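PDB 7D6V: fumarate reductase iron-sulfur subunit from Mycolicibacterium smegmatis, which carries three iron-sulfur clusters of succinate dehydrogenase Sdh1 and probably relays electrons from the flavoprotein subunit toward quinone in the membrane. Local coordinates for residues B[29-32]-B[33-37]; B[63-67]-B[68-72]; B[105-108]-B[109-113]. All blocks are in the same frame, centred on the assembly; numbering follows the deposited sequence.

Interaction 1 of 3, residues B[29-32]-B[33-37]; sequences DGEV and VLDII
The strongest bond joins D35 back to V32, the N-cap residue of helix 33-43: V32 N donates to D35 OD1 at 3.0 Å, with 152° at the hydrogen. The donor comes to the anti side of OD1 and sits 35° out of the carboxylate plane. D35, at the third helix position, accepts from the N-cap amide as in a capping box, but valine has no side-chain acceptor to return the bond to D35 N, so the box is not complete. With CG anti to its own carbonyl carbon (chi1 -57°), D35 turns its carboxylate back toward the chain entering the helix. Amide dipoles at this helix end would probably steady the negative charge there.

V32 O starts the helical ladder with two weak bonds, from I36 N at 3.4 Å and from D35 N at 3.2 Å. The first regular bond follows, I37 N to V33 O at 2.9 Å. Around this frame, V32 CG2 crosses the D35 carboxylate at a slant, 3.1 Å from D35 OD1, and also touches L34 CB at 4.2 Å. E31 and I36 run at about a right angle to each other, the end of I36 (CD1) approaching E31 OE1. That carboxylate finds its polar partners in R39, by a salt bridge, and N28.

This cap begins the helix of the [2Fe-2S] domain. The L34 side chain, packed on W52 and C74, lies about 4 Å from the [2Fe-2S] cluster. Subunit A covers the loop, with S258 of that subunit hydrogen-bonded to G30 O, while I36 rests on V25 and V27 of strand 17-27.

Interaction 2 of 3, residues B[63-67]-B[68-72]; sequences SAEIN and GRPRL
A64 and R71 form the hydrogen-bonded pair of this short antiparallel hairpin, each satisfying the other's backbone. A64 N gives a nearly straight bond to R71 O (2.9 Å, 173° at the hydrogen), and R71 N returns one to A64 O, also at 2.9 Å. The next rung, I66 N to R69 O at 2.9 Å, closes the four-residue turn I66-R69, which G68 takes with a positive phi of 99°. In the flanking non-hydrogen-bonded pairs the CA atoms of S63, E65 and P70 bring CA-H groups to the same three carbonyl oxygens, P70 CA standing 3.3 Å from A64 O.

Side chains add less. I66 CG1 lies across R71 CB at 3.5 Å, the two chains at about a right angle, while L72 CD2 reaches S63 OG at 3.7 Å. The buried polar ends find partners beyond the hairpin: S63 OG bonds C148 O, and E65 OE2 takes a salt bridge from R159 and hydrogen bonds from N153 and R93 N. The hairpin lies between two clusters, the L72 side chain about 4 Å from the [2Fe-2S] cluster and that of S63 about 6 Å from the [4Fe-4S] cluster, with S63 and P70 packed on helix 150-154.

Interaction 3 of 3, residues B[105-108]-B[109-113]; sequences VSFN and YEKAR
Helix 107-112 is built on three successive backbone bonds of 2.9 Å, E110 N to S106 O, K111 N to F107 O and A112 N to N108 O, the last the most bent at 130° at the hydrogen. F107 and K111, one turn apart, meet obliquely. K111 CG sits over one face of the phenyl ring, 4.1 Å from its centroid and offset toward the rim, a CH-pi contact. Further out, K111 CE comes to F107 CE1 at 3.4 Å. The bend at chi2 (-59°) carries the lysine obliquely across the ring, and NZ ends in a weak hydrogen bond to K165 O.

S106 occupies the N-cap position of this short helix without capping it by its side chain. The helix lies beside the [4Fe-4S] region: N108 OD1 accepts from Q152, and N108, K111 and A112 pack on F173 of helix 171-181. Y109 turns the edge of its ring to the incoming chain, with V105 O in the ring plane 3.2 Å from Y109 CD2. The Y109 hydroxyl, at the far end of the ring, is hydrogen-bonded to F42 O of subunit A.

Overall arrangement
From the N terminus, the three contacts follow in series, none nesting in or crossing another, and each joins two directly adjoining segments. Interaction 1 turns the loop after strand 17-27 into helix 33-43. Interaction 2 closes the hairpin that follows, and the two touch where V33 CG1 meets I66 CD1 at 4.0 Å, packing helix against hairpin near the [2Fe-2S] cluster. Interaction 3 starts a short helix on the opposite side of the chain's centre, about 7 Å from interaction 2 at the nearest atoms and about 15 Å from interaction 1. It packs partly on the [4Fe-4S] region, which the hairpin also borders through helix 150-154.

Interaction 1 of 3, residues B[29-32]-B[33-37]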
loop_
_atom_site.group_PDB
_atom_site.type_symbol
_atom_site.label_atom_id
_atom_site.label_comp_id
_atom_site.label_asym_id
_atom_site.label_seq_id
_atom_site.Cartn_x
_atom_site.Cartn_y
_atom_site.Cartn_z
ATOM N N ASP B 29 26.239 -1.304 -1.589
ATOM C CA ASP B 29 25.518 -2.558 -1.417
ATOM C C ASP B 29 24.257 -2.339 -0.589
ATOM O O ASP B 29 24.297 -1.700 0.465
ATOM C CB ASP B 29 26.412 -3.595 -0.744
ATOM C CG ASP B 29 27.457 -4.162 -1.679
ATOM O OD1 ASP B 29 27.083 -4.695 -2.744
ATOM O OD2 ASP B 29 28.657 -4.074 -1.348
ATOM N N GLY B 30 23.138 -2.869 -1.071
ATOM C CA GLY B 30 21.893 -2.813 -0.334
ATOM C C GLY B 30 21.033 -1.595 -0.574
ATOM O O GLY B 30 20.145 -1.317 0.240
ATOM N N GLU B 31 21.252 -0.862 -1.659
ATOM C CA GLU B 31 20.507 0.355 -1.942
ATOM C C GLU B 31 19.524 0.123 -3.078
ATOM O O GLU B 31 19.799 -0.632 -4.009
ATOM C CB GLU B 31 21.449 1.500 -2.303
ATOM C CG GLU B 31 22.317 1.947 -1.153
ATOM C CD GLU B 31 23.254 3.056 -1.542
ATOM O OE1 GLU B 31 23.315 3.381 -2.744
ATOM O OE2 GLU B 31 23.929 3.605 -0.649
ATOM N N VAL B 32 18.360 0.764 -2.978
ATOM C CA VAL B 32 17.350 0.719 -4.032
ATOM C C VAL B 32 17.602 1.824 -5.048
ATOM O O VAL B 32 18.438 2.707 -4.832
ATOM C CB VAL B 32 15.921 0.808 -3.467
ATOM C CG1 VAL B 32 15.586 -0.445 -2.681
ATOM C CG2 VAL B 32 15.748 2.048 -2.623
ATOM N N VAL B 33 16.895 1.755 -6.178
ATOM C CA VAL B 33 17.023 2.767 -7.225
ATOM C C VAL B 33 16.695 4.154 -6.684
ATOM O O VAL B 33 17.348 5.144 -7.039
ATOM C CB VAL B 33 16.127 2.398 -8.423
ATOM C CG1 VAL B 33 15.950 3.582 -9.350
ATOM C CG2 VAL B 33 16.709 1.220 -9.173
ATOM N N LEU B 34 15.680 4.252 -5.821
ATOM C CA LEU B 34 15.276 5.553 -5.300
ATOM C C LEU B 34 16.386 6.213 -4.491
ATOM O O LEU B 34 16.512 7.441 -4.506
ATOM C CB LEU B 34 14.010 5.411 -4.457
ATOM C CG LEU B 34 13.303 6.704 -4.052
ATOM C CD1 LEU B 34 13.090 7.604 -5.255
ATOM C CD2 LEU B 34 11.985 6.407 -3.368
ATOM N N ASP B 35 17.204 5.425 -3.788
ATOM C CA ASP B 35 18.360 5.994 -3.100
ATOM C C ASP B 35 19.350 6.598 -4.088
ATOM O O ASP B 35 19.923 7.664 -3.835
ATOM C CB ASP B 35 19.052 4.934 -2.244
ATOM C CG ASP B 35 18.123 4.295 -1.237
ATOM O OD1 ASP B 35 18.221 3.067 -1.038
ATOM O OD2 ASP B 35 17.293 5.017 -0.644
ATOM N N ILE B 36 19.574 5.922 -5.215
ATOM C CA ILE B 36 20.477 6.447 -6.232
ATOM C C ILE B 36 19.917 7.733 -6.823
ATOM O O ILE B 36 20.659 8.683 -7.101
ATOM C CB ILE B 36 20.730 5.382 -7.313
ATOM C CG1 ILE B 36 20.968 4.019 -6.668
ATOM C CG2 ILE B 36 21.910 5.766 -8.173
ATOM C CD1 ILE B 36 22.206 3.955 -5.812
ATOM N N ILE B 37 18.599 7.788 -7.015
ATOM C CA ILE B 37 17.965 9.003 -7.517
ATOM C C ILE B 37 18.121 10.139 -6.514
ATOM O O ILE B 37 18.375 11.288 -6.891
ATOM C CB ILE B 37 16.486 8.733 -7.851
ATOM C CG1 ILE B 37 16.374 7.640 -8.912
ATOM C CG2 ILE B 37 15.804 9.996 -8.329
ATOM C CD1 ILE B 37 16.889 8.048 -10.270
#

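Interaction 2 of 3, residues B[63-67]-B[68-72]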
loop_
_atom_site.group_PDB
_atom_site.type_symbol
_atom_site.label_atom_id
_atom_site.label_comp_id
_atom_site.label_asym_id
_atom_site.label_seq_id
_atom_site.Cartn_x
_atom_site.Cartn_y
_atom_site.Cartn_z
ATOM N N SER B 63 6.156 5.161 -8.592
ATOM C CA SER B 63 6.014 4.314 -9.767
ATOM C C SER B 63 6.811 4.881 -10.934
ATOM O O SER B 63 6.699 6.066 -11.259
ATOM C CB SER B 63 4.542 4.185 -10.148
ATOM O OG SER B 63 3.785 3.654 -9.079
ATOM N N ALA B 64 7.613 4.033 -11.569
ATOM C CA ALA B 64 8.352 4.413 -12.765
ATOM C C ALA B 64 8.540 3.163 -13.613
ATOM O O ALA B 64 7.981 2.106 -13.317
ATOM C CB ALA B 64 9.687 5.072 -12.398
ATOM N N GLU B 65 9.319 3.283 -14.681
ATOM C CA GLU B 65 9.701 2.139 -15.506
ATOM C C GLU B 65 11.217 2.026 -15.415
ATOM O O GLU B 65 11.946 2.801 -16.041
ATOM C CB GLU B 65 9.207 2.307 -16.936
ATOM C CG GLU B 65 7.695 2.417 -17.019
ATOM C CD GLU B 65 7.175 2.408 -18.435
ATOM O OE1 GLU B 65 7.963 2.122 -19.359
ATOM O OE2 GLU B 65 5.976 2.690 -18.625
ATOM N N ILE B 66 11.687 1.051 -14.636
ATOM C CA ILE B 66 13.055 1.092 -14.130
ATOM C C ILE B 66 14.054 0.681 -15.198
ATOM O O ILE B 66 15.110 1.304 -15.341
ATOM C CB ILE B 66 13.185 0.224 -12.868
ATOM C CG1 ILE B 66 12.500 0.916 -11.693
ATOM C CG2 ILE B 66 14.641 -0.031 -12.545
ATOM C CD1 ILE B 66 12.896 2.352 -11.549
ATOM N N ASN B 67 13.787 -0.399 -15.922
ATOM C CA ASN B 67 14.633 -0.745 -17.059
ATOM C C ASN B 67 13.762 -1.278 -18.193
ATOM O O ASN B 67 14.071 -2.285 -18.831
ATOM C CB ASN B 67 15.719 -1.730 -16.637
ATOM C CG ASN B 67 16.837 -1.822 -17.642
ATOM O OD1 ASN B 67 16.799 -1.181 -18.687
ATOM N ND2 ASN B 67 17.860 -2.600 -17.317
ATOM N N GLY B 68 12.648 -0.597 -18.443
ATOM C CA GLY B 68 11.620 -1.078 -19.333
ATOM C C GLY B 68 10.445 -1.722 -18.632
ATOM O O GLY B 68 9.418 -1.964 -19.275
ATOM N N ARG B 69 10.567 -2.000 -17.335
ATOM C CA ARG B 69 9.555 -2.687 -16.551
ATOM C C ARG B 69 8.921 -1.735 -15.554
ATOM O O ARG B 69 9.643 -1.055 -14.815
ATOM C CB ARG B 69 10.169 -3.873 -15.802
ATOM C CG ARG B 69 11.267 -4.595 -16.551
ATOM C CD ARG B 69 10.695 -5.468 -17.644
ATOM N NE ARG B 69 9.830 -6.509 -17.099
ATOM C CZ ARG B 69 10.225 -7.751 -16.843
ATOM N NH1 ARG B 69 11.476 -8.114 -17.086
ATOM N NH2 ARG B 69 9.369 -8.628 -16.345
ATOM N N PRO B 70 7.592 -1.658 -15.497
ATOM C CA PRO B 70 6.942 -0.838 -14.467
ATOM C C PRO B 70 7.215 -1.349 -13.061
ATOM O O PRO B 70 6.795 -2.450 -12.694
ATOM C CB PRO B 70 5.454 -0.945 -14.825
ATOM C CG PRO B 70 5.435 -1.341 -16.262
ATOM C CD PRO B 70 6.619 -2.229 -16.440
ATOM N N ARG B 71 7.919 -0.548 -12.267
ATOM C CA ARG B 71 8.347 -0.909 -10.926
ATOM C C ARG B 71 8.099 0.250 -9.970
ATOM O O ARG B 71 7.734 1.359 -10.370
ATOM C CB ARG B 71 9.835 -1.281 -10.894
ATOM C CG ARG B 71 10.239 -2.473 -11.736
ATOM C CD ARG B 71 9.608 -3.742 -11.216
ATOM N NE ARG B 71 9.929 -3.960 -9.810
ATOM C CZ ARG B 71 11.026 -4.570 -9.375
ATOM N NH1 ARG B 71 11.923 -5.024 -10.236
ATOM N NH2 ARG B 71 11.224 -4.717 -8.073
ATOM N N LEU B 72 8.289 -0.034 -8.684
ATOM C CA LEU B 72 8.440 0.997 -7.669
ATOM C C LEU B 72 9.925 1.262 -7.468
ATOM O O LEU B 72 10.711 0.322 -7.327
ATOM C CB LEU B 72 7.800 0.575 -6.347
ATOM C CG LEU B 72 6.287 0.387 -6.278
ATOM C CD1 LEU B 72 5.911 -0.203 -4.936
ATOM C CD2 LEU B 72 5.567 1.701 -6.505
#

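Interaction 3 of 3, residues B[105-108]-B[109-113]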
loop_
_atom_site.group_PDB
_atom_site.type_symbol
_atom_site.label_atom_id
_atom_site.label_comp_id
_atom_site.label_asym_id
_atom_site.label_seq_id
_atom_site.Cartn_x
_atom_site.Cartn_y
_atom_site.Cartn_z
ATOM N N VAL B 105 -1.121 11.432 -13.168
ATOM C CA VAL B 105 -2.006 10.309 -12.825
ATOM C C VAL B 105 -3.274 10.931 -12.253
ATOM O O VAL B 105 -3.498 11.003 -11.043
ATOM C CB VAL B 105 -1.336 9.314 -11.871
ATOM C CG1 VAL B 105 -0.291 8.507 -12.611
ATOM C CG2 VAL B 105 -0.679 10.038 -10.707
ATOM N N SER B 106 -4.141 11.376 -13.155
ATOM C CA SER B 106 -5.449 11.900 -12.792
ATOM C C SER B 106 -6.585 11.197 -13.509
ATOM O O SER B 106 -7.733 11.307 -13.063
ATOM C CB SER B 106 -5.526 13.406 -13.076
ATOM O OG SER B 106 -5.723 13.658 -14.454
ATOM N N PHE B 107 -6.303 10.494 -14.605
ATOM C CA PHE B 107 -7.268 9.585 -15.206
ATOM C C PHE B 107 -7.774 8.579 -14.180
ATOM O O PHE B 107 -8.962 8.241 -14.157
ATOM C CB PHE B 107 -6.601 8.902 -16.407
ATOM C CG PHE B 107 -7.190 7.577 -16.788
ATOM C CD1 PHE B 107 -8.215 7.502 -17.712
ATOM C CD2 PHE B 107 -6.688 6.401 -16.257
ATOM C CE1 PHE B 107 -8.745 6.286 -18.076
ATOM C CE2 PHE B 107 -7.220 5.184 -16.615
ATOM C CZ PHE B 107 -8.248 5.126 -17.526
ATOM N N ASN B 108 -6.886 8.121 -13.295
ATOM C CA ASN B 108 -7.278 7.174 -12.259
ATOM C C ASN B 108 -8.233 7.805 -11.254
ATOM O O ASN B 108 -9.241 7.197 -10.880
ATOM C CB ASN B 108 -6.035 6.638 -11.554
ATOM C CG ASN B 108 -4.998 6.121 -12.522
ATOM O OD1 ASN B 108 -5.120 5.016 -13.039
ATOM N ND2 ASN B 108 -3.972 6.920 -12.776
ATOM N N TYR B 109 -7.941 9.025 -10.806
ATOM C CA TYR B 109 -8.829 9.683 -9.857
ATOM C C TYR B 109 -10.143 10.101 -10.497
ATOM O O TYR B 109 -11.146 10.240 -9.791
ATOM C CB TYR B 109 -8.120 10.880 -9.229
ATOM C CG TYR B 109 -6.973 10.465 -8.343
ATOM C CD1 TYR B 109 -7.193 10.074 -7.031
ATOM C CD2 TYR B 109 -5.674 10.436 -8.825
ATOM C CE1 TYR B 109 -6.151 9.679 -6.223
ATOM C CE2 TYR B 109 -4.627 10.043 -8.024
ATOM C CZ TYR B 109 -4.871 9.667 -6.723
ATOM O OH TYR B 109 -3.830 9.274 -5.919
ATOM N N GLU B 110 -10.163 10.297 -11.816
ATOM C CA GLU B 110 -11.425 10.535 -12.507
ATOM C C GLU B 110 -12.239 9.254 -12.617
ATOM O O GLU B 110 -13.467 9.281 -12.492
ATOM C CB GLU B 110 -11.157 11.128 -13.888
ATOM C CG GLU B 110 -11.072 12.640 -13.892
ATOM C CD GLU B 110 -10.017 13.162 -14.844
ATOM O OE1 GLU B 110 -9.427 14.222 -14.551
ATOM O OE2 GLU B 110 -9.776 12.514 -15.885
ATOM N N LYS B 111 -11.575 8.121 -12.857
ATOM C CA LYS B 111 -12.268 6.839 -12.868
ATOM C C LYS B 111 -12.766 6.441 -11.488
ATOM O O LYS B 111 -13.750 5.703 -11.387
ATOM C CB LYS B 111 -11.353 5.740 -13.411
ATOM C CG LYS B 111 -11.051 5.843 -14.891
ATOM C CD LYS B 111 -12.320 5.805 -15.718
ATOM C CE LYS B 111 -12.008 5.804 -17.201
ATOM N NZ LYS B 111 -13.224 5.632 -18.037
ATOM N N ALA B 112 -12.101 6.903 -10.429
ATOM C CA ALA B 112 -12.458 6.477 -9.081
ATOM C C ALA B 112 -13.849 6.944 -8.672
ATOM O O ALA B 112 -14.513 6.267 -7.882
ATOM C CB ALA B 112 -11.420 6.984 -8.081
ATOM N N ARG B 113 -14.312 8.082 -9.187
ATOM C CA ARG B 113 -15.597 8.628 -8.777
ATOM C C ARG B 113 -16.711 8.342 -9.776
ATOM O O ARG B 113 -17.778 8.958 -9.696
ATOM C CB ARG B 113 -15.488 10.129 -8.515
ATOM C CG ARG B 113 -14.863 10.943 -9.613
ATOM C CD ARG B 113 -14.329 12.239 -9.039
ATOM N NE ARG B 113 -14.475 13.358 -9.961
ATOM C CZ ARG B 113 -14.179 14.615 -9.655
ATOM N NH1 ARG B 113 -13.725 14.912 -8.447
ATOM N NH2 ARG B 113 -14.342 15.575 -10.553
#